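PDB 3WXX: AopB from Aeromonas hydrophila, which probably serves as a type III secretion translocator that inserts into the host membrane to help assemble the translocon, and is bound here by its chaperone AcrH. Local coordinates for residues G35-L43 with V190-T198. Sequence-based numbering, arbitrary orientation.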
loop_
_atom_site.group_PDB
_atom_site.type_symbol
_atom_site.label_atom_id
_atom_site.label_comp_id
_atom_site.label_asym_id
_atom_site.label_seq_id
_atom_site.Cartn_x
_atom_site.Cartn_y
_atom_site.Cartn_z
ATOM N N GLY B 35 3.954 12.490 -10.297
ATOM C CA GLY B 35 2.799 11.907 -10.960
ATOM C C GLY B 35 1.462 12.317 -10.381
ATOM O O GLY B 35 0.531 12.527 -11.134
ATOM N N THR B 36 1.356 12.441 -9.060
ATOM C CA THR B 36 0.094 12.863 -8.429
ATOM C C THR B 36 -0.076 14.375 -8.426
ATOM O O THR B 36 -1.196 14.885 -8.330
ATOM C CB THR B 36 -0.094 12.326 -6.970
ATOM O OG1 THR B 36 1.064 12.605 -6.179
ATOM C CG2 THR B 36 -0.351 10.826 -6.964
ATOM N N ALA B 37 1.033 15.100 -8.503
ATOM C CA ALA B 37 0.972 16.552 -8.631
ATOM C C ALA B 37 0.334 16.901 -9.976
ATOM O O ALA B 37 -0.639 17.665 -10.019
ATOM C CB ALA B 37 2.360 17.150 -8.524
ATOM N N ASN B 38 0.884 16.333 -11.056
ATOM C CA ASN B 38 0.278 16.459 -12.387
ATOM C C ASN B 38 -1.147 15.925 -12.442
ATOM O O ASN B 38 -1.940 16.368 -13.253
ATOM C CB ASN B 38 1.108 15.712 -13.442
ATOM C CG ASN B 38 2.457 16.363 -13.714
ATOM O OD1 ASN B 38 2.650 17.552 -13.455
ATOM N ND2 ASN B 38 3.394 15.590 -14.256
ATOM N N ALA B 39 -1.439 14.918 -11.627
ATOM C CA ALA B 39 -2.759 14.320 -11.593
ATOM C C ALA B 39 -3.783 15.304 -11.059
ATOM O O ALA B 39 -4.844 15.474 -11.649
ATOM C CB ALA B 39 -2.745 13.058 -10.739
ATOM N N ALA B 40 -3.469 15.931 -9.926
ATOM C CA ALA B 40 -4.357 16.923 -9.283
ATOM C C ALA B 40 -4.594 18.136 -10.193
ATOM O O ALA B 40 -5.727 18.596 -10.374
ATOM C CB ALA B 40 -3.749 17.368 -7.966
ATOM N N LYS B 41 -3.493 18.641 -10.749
ATOM C CA LYS B 41 -3.500 19.662 -11.788
ATOM C C LYS B 41 -4.545 19.323 -12.867
ATOM O O LYS B 41 -5.565 19.992 -12.957
ATOM C CB LYS B 41 -2.081 19.790 -12.363
ATOM C CG LYS B 41 -1.886 20.801 -13.479
ATOM C CD LYS B 41 -0.398 20.881 -13.837
ATOM C CE LYS B 41 -0.137 21.063 -15.310
ATOM N NZ LYS B 41 1.262 20.682 -15.638
ATOM N N LEU B 42 -4.322 18.263 -13.640
ATOM C CA LEU B 42 -5.277 17.824 -14.683
ATOM C C LEU B 42 -6.705 17.585 -14.190
ATOM O O LEU B 42 -7.632 17.643 -14.977
ATOM C CB LEU B 42 -4.784 16.542 -15.363
ATOM C CG LEU B 42 -3.842 16.656 -16.575
ATOM C CD1 LEU B 42 -2.674 17.593 -16.350
ATOM C CD2 LEU B 42 -3.319 15.272 -16.928
ATOM N N LEU B 43 -6.894 17.319 -12.903
ATOM C CA LEU B 43 -8.242 17.110 -12.365
ATOM C C LEU B 43 -8.865 18.362 -11.743
ATOM O O LEU B 43 -9.899 18.282 -11.077
ATOM C CB LEU B 43 -8.234 15.949 -11.363
ATOM C CG LEU B 43 -8.001 14.556 -11.962
ATOM C CD1 LEU B 43 -7.660 13.545 -10.875
ATOM C CD2 LEU B 43 -9.205 14.081 -12.756
ATOM N N VAL B 190 -8.075 9.172 -9.050
ATOM C CA VAL B 190 -6.818 9.969 -9.063
ATOM C C VAL B 190 -5.624 9.031 -9.390
ATOM O O VAL B 190 -4.779 9.355 -10.250
ATOM C CB VAL B 190 -6.579 10.870 -7.795
ATOM C CG1 VAL B 190 -7.870 11.211 -7.056
ATOM C CG2 VAL B 190 -5.602 10.220 -6.827
ATOM N N ALA B 191 -5.592 7.861 -8.732
ATOM C CA ALA B 191 -4.535 6.856 -8.970
ATOM C C ALA B 191 -4.401 6.478 -10.445
ATOM O O ALA B 191 -3.284 6.412 -10.971
ATOM C CB ALA B 191 -4.773 5.602 -8.124
ATOM N N ILE B 192 -5.541 6.221 -11.104
ATOM C CA ILE B 192 -5.542 5.926 -12.552
ATOM C C ILE B 192 -4.878 7.025 -13.362
ATOM O O ILE B 192 -4.080 6.754 -14.268
ATOM C CB ILE B 192 -6.950 5.702 -13.126
ATOM C CG1 ILE B 192 -7.425 4.299 -12.782
ATOM C CG2 ILE B 192 -6.914 5.749 -14.629
ATOM C CD1 ILE B 192 -8.180 4.230 -11.496
ATOM N N VAL B 193 -5.220 8.264 -13.037
ATOM C CA VAL B 193 -4.639 9.376 -13.751
ATOM C C VAL B 193 -3.144 9.353 -13.477
ATOM O O VAL B 193 -2.327 9.369 -14.406
ATOM C CB VAL B 193 -5.268 10.716 -13.321
ATOM C CG1 VAL B 193 -4.551 11.877 -13.982
ATOM C CG2 VAL B 193 -6.749 10.752 -13.673
ATOM N N SER B 194 -2.793 9.317 -12.192
ATOM C CA SER B 194 -1.382 9.295 -11.789
ATOM C C SER B 194 -0.636 8.206 -12.551
ATOM O O SER B 194 0.492 8.440 -12.971
ATOM C CB SER B 194 -1.239 9.082 -10.279
ATOM O OG SER B 194 -2.406 9.521 -9.583
ATOM N N ILE B 195 -1.238 7.011 -12.710
ATOM C CA ILE B 195 -0.568 5.934 -13.472
ATOM C C ILE B 195 -0.388 6.396 -14.903
ATOM O O ILE B 195 0.706 6.302 -15.453
ATOM C CB ILE B 195 -1.330 4.584 -13.487
ATOM C CG1 ILE B 195 -1.453 3.938 -12.098
ATOM C CG2 ILE B 195 -0.632 3.582 -14.392
ATOM C CD1 ILE B 195 -0.152 3.441 -11.508
ATOM N N ALA B 196 -1.462 6.943 -15.477
ATOM C CA ALA B 196 -1.441 7.419 -16.854
ATOM C C ALA B 196 -0.269 8.336 -17.043
ATOM O O ALA B 196 0.547 8.136 -17.938
ATOM C CB ALA B 196 -2.719 8.145 -17.197
ATOM N N VAL B 197 -0.155 9.311 -16.147
ATOM C CA VAL B 197 0.968 10.267 -16.162
ATOM C C VAL B 197 2.334 9.586 -16.039
ATOM O O VAL B 197 3.193 9.782 -16.878
ATOM C CB VAL B 197 0.831 11.303 -15.021
ATOM C CG1 VAL B 197 2.146 12.037 -14.783
ATOM C CG2 VAL B 197 -0.307 12.281 -15.324
ATOM N N THR B 198 2.518 8.807 -14.975
ATOM C CA THR B 198 3.825 8.249 -14.632
ATOM C C THR B 198 4.296 7.164 -15.613
ATOM O O THR B 198 5.478 7.031 -15.856
ATOM C CB THR B 198 3.823 7.592 -13.220
ATOM O OG1 THR B 198 3.156 8.413 -12.237
ATOM C CG2 THR B 198 5.240 7.302 -12.780
#
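G35 and A39, one turn apart on helix 24-42, lie against S194 and V193 of helix 179-198 in a helix-helix crossing that illustrates how small residues let two backbones come close. The segment axes pass 8.1 Å apart at 118°, and the CA atoms of G35 and S194 are separated by just 5.0 Å. No hydrogen bond spans the interface; the threonine hydroxyls bond back within their own helices instead. V197 can be followed outward from its CB, which faces the carbonyl oxygen of G35. From there CG1, set anti to the backbone N (chi1 164°), packs on G35 CA at 3.9 Å and also meets ND2 of N38, whereas CG2 turns to N38 CB, and the two side chains cross at about a right angle. One turn back, V193 divides its branches likewise: CG1 rests on CA and CB of A39, and CG2 meets CD1 of L43 tip to tip at 4.1 Å. Residues 190-198 belong to AopB's SseC-like region and a predicted transmembrane segment; A191 and I195 also touch helix 126-151, I192 and A196 helix 201-217, and T198 L15 of the AcrH chain. At that end T198 OG1 lies 3.7 Å from G35 CA and donates to S194 O from above the carbonyl plane, 37° out of it, with T198 N reaching the same oxygen from the opposite face.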